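Viral structural protein 4 (Bombyx mori cytoplasmic polyhedrosis virus, PDB 6TZ0) binds GTP and probably assists the viral RNA-dependent RNA polymerase as a nucleotide-handling partner during transcription of the double-stranded RNA genome. Local coordinates at residues 47-52 with 152-157; 278-283 with 291-296; 297-300 with 304-307. All coordinates share one frame; numbering follows the deposited sequence.

Interaction 1 (47-52 with 152-157); sequences KYASLI and SGLALI
I52 and L154 reach each other because both side chains are drawn out to full length. In I52, CG1 stands opposite the carbonyl carbon (chi1 -68°) and CD1 then continues straight on; L154 has the same shape, with CG beside its backbone N (chi1 -69°) and CD1 as the far end. Each residue leaves its backbone heading for the other segment, and the two methyl ends meet at 3.8 Å, I52 CD1 to L154 CD1, with the side chains set at a slant to one another.

The same L154 methyl lies beside the preceding turn of helix 41-60. Y48 and A49 stand four and three positions before I52 and therefore share its face of the helix; Y48 CB lies 4.4 Å from L154 CD1, while the phenol ring leads away and stacks on F148. A49 has only a methyl side chain, which probably lets L154 CD1 come near the helix backbone, 4.3 Å from A49 N.

L154 belongs to an extended run leading into strand 157-159, and its backbone is hydrogen-bonded to I77. M1 and F148 also touch I52, which widens the apolar patch. The contact between the two segments is wholly apolar: a single leucine methyl meets the helix, so the pairing rests on van der Waals packing and the exclusion of water, with little directional preference.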
loop_
_atom_site.group_PDB
_atom_site.type_symbol
_atom_site.label_atom_id
_atom_site.label_comp_id
_atom_site.label_asym_id
_atom_site.label_seq_id
_atom_site.Cartn_x
_atom_site.Cartn_y
_atom_site.Cartn_z
ATOM N N LYS B 47 -52.182 -2.673 -7.137
ATOM C CA LYS B 47 -52.218 -1.279 -7.563
ATOM C C LYS B 47 -51.565 -0.380 -6.524
ATOM O O LYS B 47 -50.911 0.614 -6.875
ATOM C CB LYS B 47 -53.659 -0.847 -7.805
ATOM C CG LYS B 47 -54.358 -1.609 -8.909
ATOM C CD LYS B 47 -55.786 -1.114 -9.090
ATOM C CE LYS B 47 -56.551 -1.957 -10.098
ATOM N NZ LYS B 47 -56.024 -1.789 -11.479
ATOM N N TYR B 48 -51.726 -0.727 -5.244
ATOM C CA TYR B 48 -51.069 0.022 -4.178
ATOM C C TYR B 48 -49.556 -0.084 -4.288
ATOM O O TYR B 48 -48.838 0.912 -4.129
ATOM C CB TYR B 48 -51.528 -0.493 -2.816
ATOM C CG TYR B 48 -52.982 -0.247 -2.489
ATOM C CD1 TYR B 48 -53.736 0.677 -3.200
ATOM C CD2 TYR B 48 -53.600 -0.947 -1.467
ATOM C CE1 TYR B 48 -55.058 0.897 -2.901
ATOM C CE2 TYR B 48 -54.925 -0.736 -1.163
ATOM C CZ TYR B 48 -55.645 0.189 -1.881
ATOM O OH TYR B 48 -56.966 0.405 -1.582
ATOM N N ALA B 49 -49.059 -1.285 -4.589
ATOM C CA ALA B 49 -47.627 -1.473 -4.780
ATOM C C ALA B 49 -47.113 -0.732 -6.009
ATOM O O ALA B 49 -45.982 -0.227 -5.993
ATOM C CB ALA B 49 -47.303 -2.960 -4.886
ATOM N N SER B 50 -47.923 -0.646 -7.070
ATOM C CA SER B 50 -47.527 0.136 -8.241
ATOM C C SER B 50 -47.402 1.620 -7.909
ATOM O O SER B 50 -46.452 2.290 -8.349
ATOM C CB SER B 50 -48.531 -0.076 -9.367
ATOM O OG SER B 50 -48.211 0.719 -10.488
ATOM N N LEU B 51 -48.344 2.144 -7.116
ATOM C CA LEU B 51 -48.275 3.541 -6.686
ATOM C C LEU B 51 -47.056 3.802 -5.805
ATOM O O LEU B 51 -46.421 4.862 -5.908
ATOM C CB LEU B 51 -49.555 3.922 -5.947
ATOM C CG LEU B 51 -50.852 3.958 -6.752
ATOM C CD1 LEU B 51 -52.035 4.197 -5.844
ATOM C CD2 LEU B 51 -50.783 5.030 -7.810
ATOM N N ILE B 52 -46.704 2.838 -4.949
ATOM C CA ILE B 52 -45.518 2.988 -4.109
ATOM C C ILE B 52 -44.245 2.981 -4.953
ATOM O O ILE B 52 -43.322 3.762 -4.693
ATOM C CB ILE B 52 -45.500 1.902 -3.014
ATOM C CG1 ILE B 52 -46.626 2.137 -2.015
ATOM C CG2 ILE B 52 -44.208 1.895 -2.240
ATOM C CD1 ILE B 52 -46.795 1.006 -1.039
ATOM N N SER B 152 -51.908 -4.390 7.738
ATOM C CA SER B 152 -50.479 -4.501 7.972
ATOM C C SER B 152 -49.781 -3.847 6.786
ATOM O O SER B 152 -50.396 -3.081 6.040
ATOM C CB SER B 152 -50.084 -5.969 8.191
ATOM O OG SER B 152 -50.329 -6.730 7.026
ATOM N N GLY B 153 -48.492 -4.126 6.613
ATOM C CA GLY B 153 -47.727 -3.545 5.535
ATOM C C GLY B 153 -47.576 -4.477 4.343
ATOM O O GLY B 153 -48.074 -5.598 4.317
ATOM N N LEU B 154 -46.861 -3.979 3.341
ATOM C CA LEU B 154 -46.570 -4.722 2.123
ATOM C C LEU B 154 -45.144 -5.251 2.184
ATOM O O LEU B 154 -44.194 -4.469 2.206
ATOM C CB LEU B 154 -46.762 -3.837 0.893
ATOM C CG LEU B 154 -48.201 -3.446 0.578
ATOM C CD1 LEU B 154 -48.243 -2.454 -0.552
ATOM C CD2 LEU B 154 -48.987 -4.683 0.215
ATOM N N ALA B 155 -44.999 -6.571 2.190
ATOM C CA ALA B 155 -43.683 -7.188 2.275
ATOM C C ALA B 155 -42.968 -7.134 0.935
ATOM O O ALA B 155 -43.577 -7.332 -0.118
ATOM C CB ALA B 155 -43.803 -8.639 2.734
ATOM N N LEU B 156 -41.666 -6.876 0.980
ATOM C CA LEU B 156 -40.866 -6.774 -0.231
ATOM C C LEU B 156 -40.506 -8.171 -0.719
ATOM O O LEU B 156 -40.023 -8.999 0.055
ATOM C CB LEU B 156 -39.618 -5.944 0.053
ATOM C CG LEU B 156 -38.784 -5.377 -1.092
ATOM C CD1 LEU B 156 -38.230 -4.050 -0.648
ATOM C CD2 LEU B 156 -37.645 -6.286 -1.429
ATOM N N ILE B 157 -40.737 -8.431 -2.004
ATOM C CA ILE B 157 -40.694 -9.782 -2.551
ATOM C C ILE B 157 -39.649 -9.851 -3.657
ATOM O O ILE B 157 -39.703 -9.078 -4.618
ATOM C CB ILE B 157 -42.072 -10.205 -3.077
ATOM C CG1 ILE B 157 -43.096 -10.187 -1.949
ATOM C CG2 ILE B 157 -42.003 -11.582 -3.635
ATOM C CD1 ILE B 157 -44.494 -10.283 -2.423
#

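Interaction 2 (278-283 with 291-296); sequences LGLDVG and KKLLFY
L278 and K292 touch where one leucine methyl settles against the root of the lysine. Following L278 outward, CB leaves the backbone without pointing at helix 290-296, and it is the next bond that turns the chain inward: CG lies opposite the backbone N (chi1 -175°), which brings the forked end close to the helix. There the branches separate. CD1 meets K292 CB at 3.9 Å, whereas CD2 approaches L293 CD2 at 4.2 Å. A leucine suits this place because its two methyls can serve two consecutive helix residues at once.

L293 CD2 has a second neighbour from the loop, L280 CD1, at 4.3 Å. The inverse gamma turn centred on G279 probably helps both leucines reach L293: it is closed by a weak bond from L280 N to L278 O at 2.8 Å, and this tight bend keeps L278 and L280 close together. Beneath them lies the antiparallel sheet, where I258 touches both L278 and L293, as does V271.

K292 uses its length differently. Its chain is extended beyond CG and runs antiparallel to that of the leucine, back toward the loop, so that NZ reaches the carbonyl oxygen of D277 and hydrogen-bonds to it; a long, weak ion pair with E289 adds to this.

The contact thus divides by polarity along the lysine. Its CB borders the buried leucine cluster, while its ammonium end ties the helix to the loop backbone just before L278, and the nearby E289 would be expected to favour the positive charge.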
loop_
_atom_site.group_PDB
_atom_site.type_symbol
_atom_site.label_atom_id
_atom_site.label_comp_id
_atom_site.label_asym_id
_atom_site.label_seq_id
_atom_site.Cartn_x
_atom_site.Cartn_y
_atom_site.Cartn_z
ATOM N N LEU B 278 -33.029 -28.786 -31.698
ATOM C CA LEU B 278 -32.318 -29.938 -31.163
ATOM C C LEU B 278 -33.104 -31.188 -31.536
ATOM O O LEU B 278 -34.053 -31.564 -30.849
ATOM C CB LEU B 278 -32.175 -29.803 -29.654
ATOM C CG LEU B 278 -31.362 -30.857 -28.921
ATOM C CD1 LEU B 278 -29.896 -30.769 -29.310
ATOM C CD2 LEU B 278 -31.544 -30.695 -27.438
ATOM N N GLY B 279 -32.713 -31.842 -32.621
ATOM C CA GLY B 279 -33.500 -32.944 -33.140
ATOM C C GLY B 279 -33.324 -34.239 -32.379
ATOM O O GLY B 279 -32.680 -35.168 -32.872
ATOM N N LEU B 280 -33.891 -34.318 -31.177
ATOM C CA LEU B 280 -33.734 -35.474 -30.307
ATOM C C LEU B 280 -35.089 -35.936 -29.800
ATOM O O LEU B 280 -35.971 -35.121 -29.520
ATOM C CB LEU B 280 -32.829 -35.159 -29.117
ATOM C CG LEU B 280 -31.355 -34.875 -29.389
ATOM C CD1 LEU B 280 -30.671 -34.446 -28.113
ATOM C CD2 LEU B 280 -30.682 -36.104 -29.957
ATOM N N ASP B 281 -35.242 -37.248 -29.676
ATOM C CA ASP B 281 -36.435 -37.881 -29.137
ATOM C C ASP B 281 -36.043 -38.759 -27.957
ATOM O O ASP B 281 -34.864 -38.930 -27.652
ATOM C CB ASP B 281 -37.144 -38.709 -30.209
ATOM C CG ASP B 281 -37.665 -37.864 -31.343
ATOM O OD1 ASP B 281 -37.955 -36.674 -31.106
ATOM O OD2 ASP B 281 -37.791 -38.387 -32.469
ATOM N N VAL B 282 -37.049 -39.326 -27.294
ATOM C CA VAL B 282 -36.807 -40.220 -26.168
ATOM C C VAL B 282 -36.212 -41.523 -26.684
ATOM O O VAL B 282 -36.801 -42.199 -27.534
ATOM C CB VAL B 282 -38.097 -40.472 -25.380
ATOM C CG1 VAL B 282 -37.865 -41.510 -24.308
ATOM C CG2 VAL B 282 -38.587 -39.187 -24.757
ATOM N N GLY B 283 -35.036 -41.877 -26.175
ATOM C CA GLY B 283 -34.338 -43.077 -26.578
ATOM C C GLY B 283 -33.110 -42.826 -27.414
ATOM O O GLY B 283 -32.372 -43.777 -27.697
ATOM N N LYS B 291 -22.682 -32.337 -30.615
ATOM C CA LYS B 291 -22.038 -31.032 -30.668
ATOM C C LYS B 291 -22.992 -29.917 -30.262
ATOM O O LYS B 291 -22.566 -28.943 -29.635
ATOM C CB LYS B 291 -21.474 -30.795 -32.068
ATOM C CG LYS B 291 -20.613 -29.558 -32.195
ATOM C CD LYS B 291 -20.104 -29.370 -33.610
ATOM C CE LYS B 291 -19.006 -30.364 -33.943
ATOM N NZ LYS B 291 -17.765 -30.086 -33.175
ATOM N N LYS B 292 -24.284 -30.058 -30.569
ATOM C CA LYS B 292 -25.270 -29.085 -30.112
ATOM C C LYS B 292 -25.432 -29.130 -28.600
ATOM O O LYS B 292 -25.577 -28.084 -27.955
ATOM C CB LYS B 292 -26.610 -29.341 -30.794
ATOM C CG LYS B 292 -26.631 -29.051 -32.270
ATOM C CD LYS B 292 -28.018 -29.281 -32.828
ATOM C CE LYS B 292 -28.061 -29.038 -34.319
ATOM N NZ LYS B 292 -29.402 -29.329 -34.869
ATOM N N LEU B 293 -25.409 -30.335 -28.023
ATOM C CA LEU B 293 -25.454 -30.481 -26.573
ATOM C C LEU B 293 -24.225 -29.869 -25.921
ATOM O O LEU B 293 -24.329 -29.224 -24.874
ATOM C CB LEU B 293 -25.558 -31.956 -26.196
ATOM C CG LEU B 293 -26.819 -32.738 -26.525
ATOM C CD1 LEU B 293 -26.593 -34.189 -26.190
ATOM C CD2 LEU B 293 -27.970 -32.189 -25.731
ATOM N N LEU B 294 -23.052 -30.084 -26.517
ATOM C CA LEU B 294 -21.818 -29.512 -25.992
ATOM C C LEU B 294 -21.821 -27.994 -26.080
ATOM O O LEU B 294 -21.373 -27.311 -25.154
ATOM C CB LEU B 294 -20.621 -30.080 -26.750
ATOM C CG LEU B 294 -19.234 -29.556 -26.366
ATOM C CD1 LEU B 294 -18.885 -29.964 -24.961
ATOM C CD2 LEU B 294 -18.180 -30.033 -27.337
ATOM N N PHE B 295 -22.336 -27.443 -27.176
ATOM C CA PHE B 295 -22.313 -25.998 -27.331
ATOM C C PHE B 295 -23.410 -25.305 -26.540
ATOM O O PHE B 295 -23.285 -24.110 -26.267
ATOM C CB PHE B 295 -22.436 -25.596 -28.806
ATOM C CG PHE B 295 -21.220 -25.906 -29.647
ATOM C CD1 PHE B 295 -20.033 -26.333 -29.072
ATOM C CD2 PHE B 295 -21.255 -25.721 -31.015
ATOM C CE1 PHE B 295 -18.931 -26.610 -29.846
ATOM C CE2 PHE B 295 -20.149 -25.989 -31.792
ATOM C CZ PHE B 295 -18.988 -26.432 -31.203
ATOM N N TYR B 296 -24.480 -26.010 -26.161
ATOM C CA TYR B 296 -25.620 -25.330 -25.558
ATOM C C TYR B 296 -26.165 -25.976 -24.287
ATOM O O TYR B 296 -27.260 -25.607 -23.859
ATOM C CB TYR B 296 -26.752 -25.198 -26.583
ATOM C CG TYR B 296 -26.384 -24.302 -27.727
ATOM C CD1 TYR B 296 -26.410 -22.927 -27.583
ATOM C CD2 TYR B 296 -25.977 -24.827 -28.941
ATOM C CE1 TYR B 296 -26.058 -22.100 -28.621
ATOM C CE2 TYR B 296 -25.622 -24.007 -29.984
ATOM C CZ TYR B 296 -25.667 -22.647 -29.819
ATOM O OH TYR B 296 -25.314 -21.827 -30.860
#

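Interaction 3 (297-300 with 304-307); sequences GVIT and PSGI
I299 lies across the front of two residues, S305 and I307, and divides its branches between them. The CB of I299 points toward 304-307, and those of S305 and I307 point back toward the strand that carries I299, so the three side chains converge from facing backbones. I299 CG2 stands opposite its own backbone N and comes up against S305, 3.6 Å from OG and 4.0 Å from CB. The longer branch leaves on the other side of CB: CG1 is opposite the carbonyl carbon (chi1 -73°), and the extended chain carries CD1 to I307 CG2 at 3.7 Å. I299 and I307 meet at a slant, methyl against methyl, rather than lying alongside.

S305 is folded back tightly, with OG between the backbone N and the carbonyl carbon (chi1 68°). This turns the hydroxyl oxygen to the isoleucine, where it also lies 4.0 Å from I299 CD1; these are van der Waals contacts, since a methyl C-H is not a conventional hydrogen-bond donor. A short serine side chain lets I299 CG2 approach its CB and OG closely. Between S305 and I307, G306 is the centre of an inverse gamma turn, closed by I307 N to S305 O at 2.7 Å, and this sharp bend allows the side chains before and after it to face the same isoleucine.

V267 and M269 of the adjacent strand 266-271 also touch I299, as does I510. Strand 297-299 is an edge strand of a four-stranded antiparallel sheet of order 3-2-1-4, a Greek-key order; 304-307 lies in the connection from it to the opposite edge strand, 313-319, and is bonded through G306 to I263 in the turn between strands 255-261 and 266-271.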
loop_
_atom_site.group_PDB
_atom_site.type_symbol
_atom_site.label_atom_id
_atom_site.label_comp_id
_atom_site.label_asym_id
_atom_site.label_seq_id
_atom_site.Cartn_x
_atom_site.Cartn_y
_atom_site.Cartn_z
ATOM N N GLY B 297 -25.439 -26.887 -23.649
ATOM C CA GLY B 297 -25.955 -27.616 -22.506
ATOM C C GLY B 297 -25.162 -27.371 -21.238
ATOM O O GLY B 297 -23.974 -27.054 -21.284
ATOM N N VAL B 298 -25.840 -27.515 -20.097
ATOM C CA VAL B 298 -25.238 -27.448 -18.765
ATOM C C VAL B 298 -25.874 -28.542 -17.917
ATOM O O VAL B 298 -27.100 -28.586 -17.779
ATOM C CB VAL B 298 -25.433 -26.080 -18.080
ATOM C CG1 VAL B 298 -24.952 -26.132 -16.650
ATOM C CG2 VAL B 298 -24.685 -24.985 -18.792
ATOM N N ILE B 299 -25.056 -29.414 -17.340
ATOM C CA ILE B 299 -25.549 -30.445 -16.434
ATOM C C ILE B 299 -25.766 -29.848 -15.051
ATOM O O ILE B 299 -24.875 -29.202 -14.490
ATOM C CB ILE B 299 -24.582 -31.637 -16.397
ATOM C CG1 ILE B 299 -24.690 -32.411 -17.704
ATOM C CG2 ILE B 299 -24.853 -32.543 -15.218
ATOM C CD1 ILE B 299 -23.631 -33.436 -17.887
ATOM N N THR B 300 -26.956 -30.067 -14.493
ATOM C CA THR B 300 -27.366 -29.458 -13.237
ATOM C C THR B 300 -27.123 -30.358 -12.031
ATOM O O THR B 300 -27.796 -30.203 -11.010
ATOM C CB THR B 300 -28.840 -29.073 -13.309
ATOM O OG1 THR B 300 -29.628 -30.254 -13.479
ATOM C CG2 THR B 300 -29.087 -28.164 -14.489
ATOM N N PRO B 304 -18.776 -35.884 -9.524
ATOM C CA PRO B 304 -19.009 -36.422 -10.869
ATOM C C PRO B 304 -20.456 -36.820 -11.147
ATOM O O PRO B 304 -21.079 -37.524 -10.365
ATOM C CB PRO B 304 -18.103 -37.653 -10.902
ATOM C CG PRO B 304 -18.014 -38.088 -9.505
ATOM C CD PRO B 304 -18.070 -36.847 -8.665
ATOM N N SER B 305 -20.992 -36.336 -12.259
ATOM C CA SER B 305 -22.277 -36.794 -12.766
ATOM C C SER B 305 -22.022 -37.829 -13.846
ATOM O O SER B 305 -21.414 -37.515 -14.870
ATOM C CB SER B 305 -23.075 -35.631 -13.345
ATOM O OG SER B 305 -22.452 -35.152 -14.521
ATOM N N GLY B 306 -22.508 -39.046 -13.642
ATOM C CA GLY B 306 -22.104 -40.149 -14.496
ATOM C C GLY B 306 -22.696 -40.204 -15.889
ATOM O O GLY B 306 -23.158 -41.260 -16.324
ATOM N N ILE B 307 -22.685 -39.078 -16.601
ATOM C CA ILE B 307 -23.049 -39.069 -18.008
ATOM C C ILE B 307 -21.923 -39.728 -18.799
ATOM O O ILE B 307 -20.749 -39.688 -18.407
ATOM C CB ILE B 307 -23.335 -37.624 -18.470
ATOM C CG1 ILE B 307 -24.096 -37.578 -19.792
ATOM C CG2 ILE B 307 -22.075 -36.777 -18.550
ATOM C CD1 ILE B 307 -25.516 -37.979 -19.664
#

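How the interactions relate
Interactions 2 and 3 are neighbours: their centres lie 14 Å apart, and helix 290-296 runs directly into edge strand 297-299. Both involve the same antiparallel sheet: L293 packs on it from the helix, while I299 is part of its edge strand; both touch M269 and I510. They lie near residues known to bind GTP in this protein, though no GTP is bound to this chain here: the side chain of K292 is about 11 Å from that of S361, and that of I307 about 11 Å from G356. Interaction 1 belongs to a separate part of the chain, its centre 44 Å from that of interaction 2 and 41 Å from that of interaction 3, remote from the nucleotide site.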